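Local coordinates for protein racemase, putative (Roseobacter denitrificans, PDB 3TCS) that binds magnesium and D-alanine in an enolase-superfamily TIM barrel and is a putative racemase, possibly with hydro-lyase activity, at residues 132-137 with 321-326; 276-281 with 303-308; 280-285 with 312-317. All coordinates share one frame; numbering follows the deposited sequence.

Contact 1: 132-137 with 321-326; sequences GLIRAY and LLRAIP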
ATOM      1  N   GLY B 132      -3.224 -34.043  -6.548  1.00 12.61           N
ATOM      2  CA  GLY B 132      -2.251 -34.660  -7.431  1.00 13.37           C
ATOM      3  C   GLY B 132      -0.902 -33.973  -7.390  1.00 13.44           C
ATOM      4  O   GLY B 132      -0.651 -33.135  -6.527  1.00 11.60           O
ATOM      5  N   LEU B 133      -0.038 -34.319  -8.339  1.00 12.21           N
ATOM      6  CA  LEU B 133       1.305 -33.758  -8.402  1.00 12.56           C
ATOM      7  C   LEU B 133       1.407 -32.447  -9.174  1.00 12.46           C
ATOM      8  O   LEU B 133       0.631 -32.185 -10.092  1.00 11.39           O
ATOM      9  CB  LEU B 133       2.257 -34.780  -9.034  1.00 12.45           C
ATOM     10  CG  LEU B 133       2.384 -36.111  -8.293  1.00 13.08           C
ATOM     11  CD1 LEU B 133       3.118 -37.119  -9.171  1.00 17.03           C
ATOM     12  CD2 LEU B 133       3.117 -35.891  -6.980  1.00 13.08           C
ATOM     13  N   ILE B 134       2.376 -31.626  -8.778  1.00 11.23           N
ATOM     14  CA  ILE B 134       2.635 -30.352  -9.436  1.00 10.70           C
ATOM     15  C   ILE B 134       4.142 -30.283  -9.626  1.00  9.97           C
ATOM     16  O   ILE B 134       4.902 -30.434  -8.666  1.00  8.54           O
ATOM     17  CB  ILE B 134       2.216 -29.131  -8.577  1.00 13.75           C
ATOM     18  CG1 ILE B 134       0.759 -29.255  -8.127  1.00 16.94           C
ATOM     19  CG2 ILE B 134       2.390 -27.852  -9.385  1.00 12.88           C
ATOM     20  CD1 ILE B 134       0.580 -30.067  -6.855  1.00 21.94           C
ATOM     21  N   ARG B 135       4.580 -30.077 -10.861  1.00  9.68           N
ATOM     22  CA  ARG B 135       6.008 -29.985 -11.127  1.00  8.91           C
ATOM     23  C   ARG B 135       6.536 -28.730 -10.441  1.00  8.35           C
ATOM     24  O   ARG B 135       5.908 -27.680 -10.500  1.00  8.03           O
ATOM     25  CB  ARG B 135       6.265 -29.895 -12.629  1.00 10.37           C
ATOM     26  CG  ARG B 135       7.732 -29.790 -12.987  1.00 12.87           C
ATOM     27  CD  ARG B 135       7.893 -29.465 -14.457  1.00 14.67           C
ATOM     28  NE  ARG B 135       9.295 -29.322 -14.832  1.00 17.73           N
ATOM     29  CZ  ARG B 135       9.699 -28.757 -15.963  1.00 16.43           C
ATOM     30  NH1 ARG B 135       8.804 -28.281 -16.820  1.00 16.16           N
ATOM     31  NH2 ARG B 135      10.992 -28.676 -16.242  1.00 17.98           N
ATOM     32  N   ALA B 136       7.691 -28.835  -9.798  1.00  8.64           N
ATOM     33  CA  ALA B 136       8.268 -27.694  -9.101  1.00  9.39           C
ATOM     34  C   ALA B 136       9.619 -27.294  -9.667  1.00  9.78           C
ATOM     35  O   ALA B 136      10.317 -28.118 -10.260  1.00 10.98           O
ATOM     36  CB  ALA B 136       8.415 -28.023  -7.627  1.00 12.32           C
ATOM     37  N   TYR B 137       9.981 -26.025  -9.512  1.00  7.42           N
ATOM     38  CA  TYR B 137      11.292 -25.593  -9.960  1.00  8.34           C
ATOM     39  C   TYR B 137      12.077 -25.179  -8.723  1.00  9.61           C
ATOM     40  O   TYR B 137      11.542 -24.498  -7.843  1.00 10.49           O
ATOM     41  CB  TYR B 137      11.196 -24.458 -10.996  1.00  6.94           C
ATOM     42  CG  TYR B 137      10.735 -23.089 -10.526  1.00  7.34           C
ATOM     43  CD1 TYR B 137      11.622 -22.201  -9.920  1.00  5.92           C
ATOM     44  CD2 TYR B 137       9.439 -22.641 -10.799  1.00  7.56           C
ATOM     45  CE1 TYR B 137      11.233 -20.884  -9.608  1.00  6.35           C
ATOM     46  CE2 TYR B 137       9.039 -21.326 -10.494  1.00  6.70           C
ATOM     47  CZ  TYR B 137       9.943 -20.457  -9.906  1.00  9.10           C
ATOM     48  OH  TYR B 137       9.565 -19.154  -9.653  1.00  8.02           O
ATOM     49  N   LEU B 321      -3.814 -24.085  -5.669  1.00  7.46           N
ATOM     50  CA  LEU B 321      -4.283 -23.215  -6.741  1.00  7.53           C
ATOM     51  C   LEU B 321      -3.885 -23.774  -8.107  1.00  7.26           C
ATOM     52  O   LEU B 321      -4.704 -23.827  -9.026  1.00  8.78           O
ATOM     53  CB  LEU B 321      -3.708 -21.803  -6.584  1.00  6.51           C
ATOM     54  CG  LEU B 321      -4.184 -20.792  -7.639  1.00 11.26           C
ATOM     55  CD1 LEU B 321      -5.643 -20.434  -7.380  1.00 10.36           C
ATOM     56  CD2 LEU B 321      -3.325 -19.543  -7.598  1.00 10.68           C
ATOM     57  N   LEU B 322      -2.628 -24.197  -8.232  1.00  7.11           N
ATOM     58  CA  LEU B 322      -2.130 -24.734  -9.492  1.00  7.89           C
ATOM     59  C   LEU B 322      -2.816 -26.028  -9.922  1.00 10.51           C
ATOM     60  O   LEU B 322      -2.793 -26.376 -11.102  1.00 11.51           O
ATOM     61  CB  LEU B 322      -0.614 -24.935  -9.418  1.00  7.48           C
ATOM     62  CG  LEU B 322       0.229 -23.652  -9.416  1.00  6.27           C
ATOM     63  CD1 LEU B 322       1.691 -24.014  -9.239  1.00  9.59           C
ATOM     64  CD2 LEU B 322       0.031 -22.888 -10.730  1.00  6.69           C
ATOM     65  N   ARG B 323      -3.426 -26.737  -8.975  1.00  9.51           N
ATOM     66  CA  ARG B 323      -4.129 -27.976  -9.298  1.00  9.58           C
ATOM     67  C   ARG B 323      -5.561 -27.655  -9.706  1.00  9.42           C
ATOM     68  O   ARG B 323      -6.333 -28.554 -10.032  1.00  9.44           O
ATOM     69  CB  ARG B 323      -4.175 -28.920  -8.089  1.00 10.12           C
ATOM     70  CG  ARG B 323      -2.868 -29.638  -7.746  1.00 12.00           C
ATOM     71  CD  ARG B 323      -2.422 -30.622  -8.834  1.00 11.48           C
ATOM     72  NE  ARG B 323      -3.469 -31.553  -9.257  1.00 11.85           N
ATOM     73  CZ  ARG B 323      -3.292 -32.499 -10.177  1.00 12.21           C
ATOM     74  NH1 ARG B 323      -2.108 -32.640 -10.759  1.00 10.57           N
ATOM     75  NH2 ARG B 323      -4.298 -33.286 -10.538  1.00 11.33           N
ATOM     76  N   ALA B 324      -5.919 -26.376  -9.691  1.00  9.37           N
ATOM     77  CA  ALA B 324      -7.283 -26.001 -10.031  1.00 10.50           C
ATOM     78  C   ALA B 324      -7.477 -25.016 -11.184  1.00 11.21           C
ATOM     79  O   ALA B 324      -8.438 -25.135 -11.938  1.00 13.65           O
ATOM     80  CB  ALA B 324      -7.981 -25.467  -8.788  1.00  8.56           C
ATOM     81  N   ILE B 325      -6.581 -24.051 -11.343  1.00 11.07           N
ATOM     82  CA  ILE B 325      -6.778 -23.066 -12.405  1.00  9.34           C
ATOM     83  C   ILE B 325      -6.581 -23.636 -13.812  1.00 10.00           C
ATOM     84  O   ILE B 325      -5.765 -24.532 -14.021  1.00 10.91           O
ATOM     85  CB  ILE B 325      -5.876 -21.831 -12.186  1.00  8.29           C
ATOM     86  CG1 ILE B 325      -4.403 -22.226 -12.241  1.00  9.87           C
ATOM     87  CG2 ILE B 325      -6.200 -21.197 -10.830  1.00 10.75           C
ATOM     88  CD1 ILE B 325      -3.461 -21.026 -12.244  1.00 10.81           C
ATOM     89  N   PRO B 326      -7.335 -23.116 -14.798  1.00 10.27           N
ATOM     90  CA  PRO B 326      -7.257 -23.574 -16.191  1.00 12.54           C
ATOM     91  C   PRO B 326      -6.067 -23.063 -16.998  1.00 12.20           C
ATOM     92  O   PRO B 326      -5.769 -23.592 -18.073  1.00 13.73           O
ATOM     93  CB  PRO B 326      -8.576 -23.084 -16.776  1.00 13.58           C
ATOM     94  CG  PRO B 326      -8.743 -21.763 -16.102  1.00 13.01           C
ATOM     95  CD  PRO B 326      -8.387 -22.094 -14.647  1.00 12.50           C
TER
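At the N-terminal end of the TIM-barrel strands, away from the ligand site, Arg323, just past the C-terminal end of helix 314-322, reaches over the start of strand 132-139. It carries most of the contact. The aliphatic part of its side chain lies against Ile134, and its guanidinium goes on to the backbone of Gly132 and Leu133. The closest carbon pair is Ile134 CG1 and Arg323 CD at 3.5 Å. Ile134 CD1 touches the same arm, 3.6 Å from Arg323 CG.

The arginine is bent at chi2 (-65°) and chi3 (-50°), and this folds the guanidinium back onto the strand. Gly132 CA lies 3.6 Å above the guanidinium plane, over its centre. Gly132, with backbone angles suited to glycine, lets the guanidinium lie directly on the main chain. At the guanidinium edge, Arg323 NH1 gives a hydrogen bond to Leu133 O, 2.9 Å long. It is bent, with 138° at the hydrogen, and the oxygen is tilted out of the guanidinium plane. Arg323 NE bonds to Thr130 O, so the group grips backbone carbonyls both in the strand and just before it.

The other branch of Ile134 meets a leucine instead. Its CG2 is anti to the backbone N and meets Leu322 CD1 at 3.9 Å.

Strands 332-335 and 360-363 flank strand 132-139. Leu332 is touched by both Ile134 and Leu322, and Val363 by both Ile134 and Arg323. The end of helix 314-322 and the residue after it thus pack where these three strands meet.

Contact 2: 276-281 with 303-308; sequences IVQPDI and PVTPHC. With DAL (D-alanine), chain L.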
ATOM      1  N   ILE B 276       3.940 -13.798 -18.580  1.00  8.21           N
ATOM      2  CA  ILE B 276       3.447 -14.690 -17.531  1.00  8.14           C
ATOM      3  C   ILE B 276       3.211 -13.845 -16.283  1.00  7.25           C
ATOM      4  O   ILE B 276       4.066 -13.042 -15.912  1.00  7.56           O
ATOM      5  CB  ILE B 276       4.494 -15.784 -17.190  1.00  8.08           C
ATOM      6  CG1 ILE B 276       4.847 -16.583 -18.450  1.00  8.44           C
ATOM      7  CG2 ILE B 276       3.959 -16.695 -16.087  1.00  6.92           C
ATOM      8  CD1 ILE B 276       5.912 -17.640 -18.243  1.00  8.98           C
ATOM      9  N   VAL B 277       2.052 -14.009 -15.649  1.00  8.31           N
ATOM     10  CA  VAL B 277       1.740 -13.250 -14.439  1.00  7.06           C
ATOM     11  C   VAL B 277       2.134 -14.078 -13.227  1.00  6.74           C
ATOM     12  O   VAL B 277       1.983 -15.301 -13.233  1.00  5.50           O
ATOM     13  CB  VAL B 277       0.241 -12.890 -14.373  1.00  8.84           C
ATOM     14  CG1 VAL B 277      -0.104 -11.949 -15.522  1.00 10.79           C
ATOM     15  CG2 VAL B 277      -0.602 -14.144 -14.448  1.00  9.45           C
ATOM     16  N   GLN B 278       2.632 -13.409 -12.191  1.00  5.28           N
ATOM     17  CA  GLN B 278       3.106 -14.092 -10.995  1.00  6.41           C
ATOM     18  C   GLN B 278       2.613 -13.543  -9.670  1.00  6.90           C
ATOM     19  O   GLN B 278       3.397 -13.055  -8.857  1.00  8.17           O
ATOM     20  CB  GLN B 278       4.631 -14.085 -10.987  1.00  6.50           C
ATOM     21  CG  GLN B 278       5.241 -14.712 -12.219  1.00  7.95           C
ATOM     22  CD  GLN B 278       6.742 -14.809 -12.107  1.00  9.94           C
ATOM     23  OE1 GLN B 278       7.450 -13.806 -12.226  1.00 13.21           O
ATOM     24  NE2 GLN B 278       7.240 -16.014 -11.854  1.00  9.37           N
ATOM     25  N   PRO B 279       1.303 -13.624  -9.427  1.00  7.66           N
ATOM     26  CA  PRO B 279       0.777 -13.115  -8.161  1.00  7.26           C
ATOM     27  C   PRO B 279       1.257 -13.968  -6.986  1.00  7.80           C
ATOM     28  O   PRO B 279       1.562 -15.151  -7.157  1.00  6.21           O
ATOM     29  CB  PRO B 279      -0.732 -13.227  -8.354  1.00  8.19           C
ATOM     30  CG  PRO B 279      -0.858 -14.466  -9.204  1.00  8.74           C
ATOM     31  CD  PRO B 279       0.248 -14.270 -10.225  1.00  7.17           C
ATOM     32  N   ASP B 280       1.357 -13.353  -5.810  1.00  6.24           N
ATOM     33  CA  ASP B 280       1.709 -14.081  -4.595  1.00  8.16           C
ATOM     34  C   ASP B 280       0.367 -14.092  -3.861  1.00  7.28           C
ATOM     35  O   ASP B 280      -0.184 -13.041  -3.549  1.00  5.93           O
ATOM     36  CB  ASP B 280       2.770 -13.335  -3.773  1.00  8.08           C
ATOM     37  CG  ASP B 280       3.082 -14.036  -2.448  1.00 11.11           C
ATOM     38  OD1 ASP B 280       2.217 -14.019  -1.551  1.00  9.10           O
ATOM     39  OD2 ASP B 280       4.183 -14.611  -2.306  1.00  8.75           O
ATOM     40  N   ILE B 281      -0.167 -15.283  -3.620  1.00  7.19           N
ATOM     41  CA  ILE B 281      -1.463 -15.422  -2.970  1.00  8.31           C
ATOM     42  C   ILE B 281      -1.657 -14.599  -1.703  1.00  9.30           C
ATOM     43  O   ILE B 281      -2.735 -14.039  -1.474  1.00  8.76           O
ATOM     44  CB  ILE B 281      -1.745 -16.903  -2.643  1.00  8.17           C
ATOM     45  CG1 ILE B 281      -1.920 -17.687  -3.948  1.00  7.18           C
ATOM     46  CG2 ILE B 281      -2.982 -17.025  -1.753  1.00  9.07           C
ATOM     47  CD1 ILE B 281      -1.931 -19.192  -3.764  1.00  6.85           C
ATOM     48  N   PRO B 303      -0.632 -17.301 -19.017  1.00  9.01           N
ATOM     49  CA  PRO B 303      -0.544 -18.334 -17.988  1.00  9.21           C
ATOM     50  C   PRO B 303      -0.193 -17.691 -16.651  1.00  8.84           C
ATOM     51  O   PRO B 303       0.278 -16.547 -16.603  1.00  7.52           O
ATOM     52  CB  PRO B 303       0.568 -19.236 -18.507  1.00 11.25           C
ATOM     53  CG  PRO B 303       1.496 -18.257 -19.144  1.00  9.96           C
ATOM     54  CD  PRO B 303       0.550 -17.335 -19.897  1.00 10.52           C
ATOM     55  N   VAL B 304      -0.425 -18.439 -15.576  1.00  7.98           N
ATOM     56  CA  VAL B 304      -0.152 -17.984 -14.224  1.00  8.33           C
ATOM     57  C   VAL B 304       0.875 -18.886 -13.538  1.00  7.16           C
ATOM     58  O   VAL B 304       0.662 -20.089 -13.382  1.00  7.23           O
ATOM     59  CB  VAL B 304      -1.446 -17.990 -13.373  1.00  8.32           C
ATOM     60  CG1 VAL B 304      -1.153 -17.466 -11.963  1.00  8.15           C
ATOM     61  CG2 VAL B 304      -2.524 -17.149 -14.054  1.00  8.84           C
ATOM     62  N   THR B 305       1.995 -18.297 -13.138  1.00  7.46           N
ATOM     63  CA  THR B 305       3.056 -19.022 -12.445  1.00  7.93           C
ATOM     64  C   THR B 305       3.287 -18.202 -11.177  1.00  7.67           C
ATOM     65  O   THR B 305       4.157 -17.330 -11.120  1.00  6.32           O
ATOM     66  CB  THR B 305       4.324 -19.084 -13.310  1.00  8.43           C
ATOM     67  OG1 THR B 305       4.014 -19.776 -14.533  1.00  9.92           O
ATOM     68  CG2 THR B 305       5.451 -19.831 -12.584  1.00  8.89           C
ATOM     69  N   PRO B 306       2.492 -18.481 -10.135  1.00  7.30           N
ATOM     70  CA  PRO B 306       2.584 -17.763  -8.865  1.00  7.75           C
ATOM     71  C   PRO B 306       3.938 -17.731  -8.177  1.00  7.81           C
ATOM     72  O   PRO B 306       4.796 -18.592  -8.385  1.00  8.67           O
ATOM     73  CB  PRO B 306       1.530 -18.453  -7.994  1.00  8.10           C
ATOM     74  CG  PRO B 306       0.558 -19.028  -8.998  1.00  9.92           C
ATOM     75  CD  PRO B 306       1.487 -19.555 -10.057  1.00  7.33           C
ATOM     76  N   HIS B 307       4.102 -16.715  -7.343  1.00  8.08           N
ATOM     77  CA  HIS B 307       5.303 -16.541  -6.550  1.00  8.11           C
ATOM     78  C   HIS B 307       5.024 -17.105  -5.154  1.00  8.28           C
ATOM     79  O   HIS B 307       3.991 -16.821  -4.564  1.00  8.68           O
ATOM     80  CB  HIS B 307       5.644 -15.048  -6.451  1.00  9.89           C
ATOM     81  CG  HIS B 307       6.596 -14.704  -5.346  1.00  8.35           C
ATOM     82  ND1 HIS B 307       6.198 -14.575  -4.032  1.00 11.04           N
ATOM     83  CD2 HIS B 307       7.924 -14.441  -5.365  1.00 10.00           C
ATOM     84  CE1 HIS B 307       7.241 -14.243  -3.290  1.00 11.98           C
ATOM     85  NE2 HIS B 307       8.300 -14.155  -4.075  1.00  9.42           N
ATOM     86  N   CYS B 308       5.935 -17.938  -4.663  1.00  8.48           N
ATOM     87  CA  CYS B 308       5.867 -18.508  -3.315  1.00  8.75           C
ATOM     88  C   CYS B 308       7.330 -18.819  -3.036  1.00  9.10           C
ATOM     89  O   CYS B 308       7.904 -19.736  -3.618  1.00 10.78           O
ATOM     90  CB  CYS B 308       4.956 -19.756  -3.238  1.00  7.52           C
ATOM     91  SG  CYS B 308       4.992 -20.992  -4.566  1.00 10.55           S
TER
HETATM   92  N   DAL L 370      10.320 -15.083  -7.295  1.00 11.02           N
HETATM   93  CA  DAL L 370      11.458 -14.856  -6.385  1.00 13.70           C
HETATM   94  CB  DAL L 370      11.377 -15.789  -5.185  1.00  9.29           C
HETATM   95  C   DAL L 370      11.444 -13.444  -5.906  1.00 13.37           C
HETATM   96  O   DAL L 370      11.518 -12.549  -6.684  1.00 20.29           O
HETATM   97  O   HOH W   1       1.416 -17.637  -4.331  1.00  7.96           O
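His307 belongs to the D-alanine pocket, and Asp280 holds its far side. His307 CD2 is 3.1 Å from the ligand N. On the other side of the ring, His307 ND1 gives a hydrogen bond to Asp280 OD2, 2.7 Å long. The oxygen lies in the ring plane and uses its anti lone pair, so the bond fixes the rotation of the imidazole. The carboxylate itself is turned 47° from the ring. Asp280 CG is anti to the backbone N (chi1 176°), which carries the acid across to the histidine.

The next shell is backbone. His307 N bonds to Pro279 O at 3.0 Å. A water accepts from Ile281 N and donates to His307 O. Further back, Val277 makes a single parallel bridge with Val304: Val277 N bonds to Pro303 O and Thr305 N to Val277 O, both nearly straight.

Side chains fill in around this bridge. Val277 CG2 meets Val304 CG2 at 3.6 Å, and Ile276 CG2 lies 3.5 Å from Thr305 OG1. Behind the valines stand Ala297 of helix 287-300 and, beside Val277, Trp265.

Two neighbouring parallel segments thus present an aspartate and a histidine at the C-terminal end of the barrel, close to the magnesium ligand Glu257. A His-Asp pair here is characteristic of the mandelate racemase group of the enolase superfamily.

Contact 3: 280-285 with 312-317; sequences DILYLG and SLVTLF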
ATOM      1  N   ASP B 280       1.357 -13.353  -5.810  1.00  6.24           N
ATOM      2  CA  ASP B 280       1.709 -14.081  -4.595  1.00  8.16           C
ATOM      3  C   ASP B 280       0.367 -14.092  -3.861  1.00  7.28           C
ATOM      4  O   ASP B 280      -0.184 -13.041  -3.549  1.00  5.93           O
ATOM      5  CB  ASP B 280       2.770 -13.335  -3.773  1.00  8.08           C
ATOM      6  CG  ASP B 280       3.082 -14.036  -2.448  1.00 11.11           C
ATOM      7  OD1 ASP B 280       2.217 -14.019  -1.551  1.00  9.10           O
ATOM      8  OD2 ASP B 280       4.183 -14.611  -2.306  1.00  8.75           O
ATOM      9  N   ILE B 281      -0.167 -15.283  -3.620  1.00  7.19           N
ATOM     10  CA  ILE B 281      -1.463 -15.422  -2.970  1.00  8.31           C
ATOM     11  C   ILE B 281      -1.657 -14.599  -1.703  1.00  9.30           C
ATOM     12  O   ILE B 281      -2.735 -14.039  -1.474  1.00  8.76           O
ATOM     13  CB  ILE B 281      -1.745 -16.903  -2.643  1.00  8.17           C
ATOM     14  CG1 ILE B 281      -1.920 -17.687  -3.948  1.00  7.18           C
ATOM     15  CG2 ILE B 281      -2.982 -17.025  -1.753  1.00  9.07           C
ATOM     16  CD1 ILE B 281      -1.931 -19.192  -3.764  1.00  6.85           C
ATOM     17  N   LEU B 282      -0.622 -14.522  -0.879  1.00  7.29           N
ATOM     18  CA  LEU B 282      -0.744 -13.785   0.368  1.00 10.07           C
ATOM     19  C   LEU B 282      -0.488 -12.279   0.245  1.00  9.91           C
ATOM     20  O   LEU B 282      -1.130 -11.491   0.938  1.00 11.64           O
ATOM     21  CB  LEU B 282       0.151 -14.432   1.432  1.00  6.88           C
ATOM     22  CG  LEU B 282      -0.156 -15.930   1.630  1.00  6.56           C
ATOM     23  CD1 LEU B 282       0.718 -16.492   2.748  1.00  7.22           C
ATOM     24  CD2 LEU B 282      -1.640 -16.134   1.970  1.00  5.55           C
ATOM     25  N   TYR B 283       0.433 -11.864  -0.625  1.00  9.08           N
ATOM     26  CA  TYR B 283       0.665 -10.428  -0.791  1.00  8.70           C
ATOM     27  C   TYR B 283      -0.557  -9.803  -1.471  1.00  8.88           C
ATOM     28  O   TYR B 283      -0.871  -8.631  -1.256  1.00  8.79           O
ATOM     29  CB  TYR B 283       1.887 -10.135  -1.679  1.00  9.94           C
ATOM     30  CG  TYR B 283       3.248 -10.497  -1.112  1.00 12.05           C
ATOM     31  CD1 TYR B 283       3.501 -10.446   0.260  1.00 14.17           C
ATOM     32  CD2 TYR B 283       4.303 -10.846  -1.964  1.00 13.68           C
ATOM     33  CE1 TYR B 283       4.769 -10.732   0.771  1.00 14.13           C
ATOM     34  CE2 TYR B 283       5.575 -11.133  -1.462  1.00 15.10           C
ATOM     35  CZ  TYR B 283       5.799 -11.072  -0.092  1.00 13.99           C
ATOM     36  OH  TYR B 283       7.054 -11.339   0.413  1.00 14.12           O
ATOM     37  N   LEU B 284      -1.235 -10.592  -2.301  1.00  7.92           N
ATOM     38  CA  LEU B 284      -2.395 -10.113  -3.052  1.00  8.66           C
ATOM     39  C   LEU B 284      -3.698 -10.034  -2.259  1.00  8.71           C
ATOM     40  O   LEU B 284      -4.653  -9.398  -2.698  1.00  9.44           O
ATOM     41  CB  LEU B 284      -2.592 -10.981  -4.303  1.00  9.85           C
ATOM     42  CG  LEU B 284      -3.715 -10.688  -5.307  1.00 10.30           C
ATOM     43  CD1 LEU B 284      -3.705  -9.222  -5.724  1.00  8.14           C
ATOM     44  CD2 LEU B 284      -3.512 -11.584  -6.531  1.00  9.44           C
ATOM     45  N   GLY B 285      -3.749 -10.671  -1.095  1.00  7.77           N
ATOM     46  CA  GLY B 285      -4.965 -10.605  -0.300  1.00  6.34           C
ATOM     47  C   GLY B 285      -5.745 -11.899  -0.167  1.00  8.27           C
ATOM     48  O   GLY B 285      -6.845 -11.905   0.383  1.00  9.52           O
ATOM     49  N   SER B 312       6.594 -21.495   4.356  1.00  9.54           N
ATOM     50  CA  SER B 312       5.488 -21.168   5.246  1.00  9.03           C
ATOM     51  C   SER B 312       4.383 -21.805   4.397  1.00  8.67           C
ATOM     52  O   SER B 312       4.689 -22.546   3.450  1.00  7.50           O
ATOM     53  CB  SER B 312       5.284 -19.647   5.376  1.00  8.63           C
ATOM     54  OG  SER B 312       4.814 -19.058   4.174  1.00  8.21           O
ATOM     55  N   LEU B 313       3.119 -21.545   4.699  1.00  6.62           N
ATOM     56  CA  LEU B 313       2.048 -22.150   3.918  1.00  6.91           C
ATOM     57  C   LEU B 313       1.856 -21.558   2.522  1.00  6.74           C
ATOM     58  O   LEU B 313       1.094 -22.095   1.727  1.00  6.91           O
ATOM     59  CB  LEU B 313       0.726 -22.065   4.683  1.00  7.86           C
ATOM     60  CG  LEU B 313       0.603 -22.998   5.888  1.00  6.94           C
ATOM     61  CD1 LEU B 313      -0.740 -22.796   6.565  1.00  7.99           C
ATOM     62  CD2 LEU B 313       0.748 -24.429   5.417  1.00  9.44           C
ATOM     63  N   VAL B 314       2.540 -20.466   2.211  1.00  7.28           N
ATOM     64  CA  VAL B 314       2.369 -19.857   0.894  1.00  6.38           C
ATOM     65  C   VAL B 314       2.592 -20.843  -0.258  1.00  8.29           C
ATOM     66  O   VAL B 314       1.867 -20.815  -1.259  1.00  8.16           O
ATOM     67  CB  VAL B 314       3.286 -18.614   0.733  1.00  7.06           C
ATOM     68  CG1 VAL B 314       4.762 -19.018   0.736  1.00  5.75           C
ATOM     69  CG2 VAL B 314       2.914 -17.853  -0.527  1.00  6.68           C
ATOM     70  N   THR B 315       3.573 -21.730  -0.116  1.00  7.14           N
ATOM     71  CA  THR B 315       3.855 -22.693  -1.173  1.00  6.64           C
ATOM     72  C   THR B 315       2.724 -23.712  -1.323  1.00  6.78           C
ATOM     73  O   THR B 315       2.345 -24.063  -2.445  1.00  5.65           O
ATOM     74  CB  THR B 315       5.200 -23.405  -0.920  1.00  6.80           C
ATOM     75  OG1 THR B 315       6.253 -22.433  -0.908  1.00  6.58           O
ATOM     76  CG2 THR B 315       5.490 -24.418  -2.022  1.00  7.48           C
ATOM     77  N   LEU B 316       2.171 -24.166  -0.200  1.00  5.60           N
ATOM     78  CA  LEU B 316       1.071 -25.130  -0.220  1.00  6.05           C
ATOM     79  C   LEU B 316      -0.183 -24.510  -0.833  1.00  5.96           C
ATOM     80  O   LEU B 316      -0.882 -25.151  -1.623  1.00  5.81           O
ATOM     81  CB  LEU B 316       0.755 -25.619   1.197  1.00  5.77           C
ATOM     82  CG  LEU B 316      -0.366 -26.657   1.345  1.00  7.61           C
ATOM     83  CD1 LEU B 316      -0.071 -27.879   0.474  1.00  8.18           C
ATOM     84  CD2 LEU B 316      -0.494 -27.070   2.812  1.00  8.58           C
ATOM     85  N   PHE B 317      -0.473 -23.262  -0.469  1.00  6.36           N
ATOM     86  CA  PHE B 317      -1.645 -22.592  -1.023  1.00  6.64           C
ATOM     87  C   PHE B 317      -1.520 -22.544  -2.540  1.00  6.39           C
ATOM     88  O   PHE B 317      -2.501 -22.725  -3.264  1.00  6.81           O
ATOM     89  CB  PHE B 317      -1.764 -21.157  -0.507  1.00  5.44           C
ATOM     90  CG  PHE B 317      -1.921 -21.047   0.985  1.00  7.80           C
ATOM     91  CD1 PHE B 317      -2.477 -22.087   1.727  1.00  5.36           C
ATOM     92  CD2 PHE B 317      -1.567 -19.872   1.637  1.00  6.85           C
ATOM     93  CE1 PHE B 317      -2.683 -21.951   3.110  1.00  9.04           C
ATOM     94  CE2 PHE B 317      -1.772 -19.722   3.021  1.00  9.09           C
ATOM     95  CZ  PHE B 317      -2.330 -20.764   3.753  1.00  8.16           C
TER
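Behind the ligand pocket, the turn 280-285 packs against the first turns of helix 314-322. The contact is buried and carries no hydrogen bond across it. Leu282 packs against both Val314 and Phe317, which lie one helical turn apart. Its two methyls divide the work. Leu282 CD1 meets Val314 CB at 3.9 Å, while Leu282 CD2 comes to the edge of the Phe317 ring, near its plane and 3.7 Å from CE2. The side chains of Leu282 and Phe317 cross at about a right angle. Leu313 O sits 3.3 Å above one face of the Phe317 ring, toward its rim.

Ile281 approaches the helix backbone. Its CD1 is 3.6 Å from Phe317 C and 3.8 Å from Phe317 CB. Its chi2 is extended (169°), and this carries the end methyl to the helix. Val314 CG2, anti to the backbone N, lies 3.9 Å from Asp280 OD2, the oxygen that is hydrogen-bonded to His307 ND1.

Each segment is held in shape by its own bonds. Asp280 OD1 accepts from Tyr283 N at 2.9 Å, and weakly from Leu282 N. At the helix start, Ser312 OG accepts a weak but straight capping bond from Val314 N, 3.3 Å long.

Helix 98-119 packs on Leu282 and Phe317 through Thr109, and Gln52 of strand 48-52 touches both. This joins the barrel to the N-terminal domain, as expected of the two-domain enolase fold. Asp280 to Tyr283 form an Asx motif at the start of the turn, which leads toward helix 287-300.

How the contacts relate
Contacts 2 and 3 are buried, whereas contact 1 lies near the surface at the barrel rim. Contact 2 combines backbone bonds and a histidine-carboxylate pair, which leads to the ligand, with apolar packing. Contact 3 is mainly apolar across its interface. Contact 1 mixes one arginine-to-carbonyl bond with aliphatic packing. Asp280 ties contacts 2 and 3 together, with one oxygen serving His307 and the other the turn. Helix 314-322 gives its start to contact 3 and its end to contact 1. Contacts 1 and 2 also meet directly, through Leu322 on Pro306 and Ile325 on Val304, so the end of the helix and the loop after it lie against 303-308.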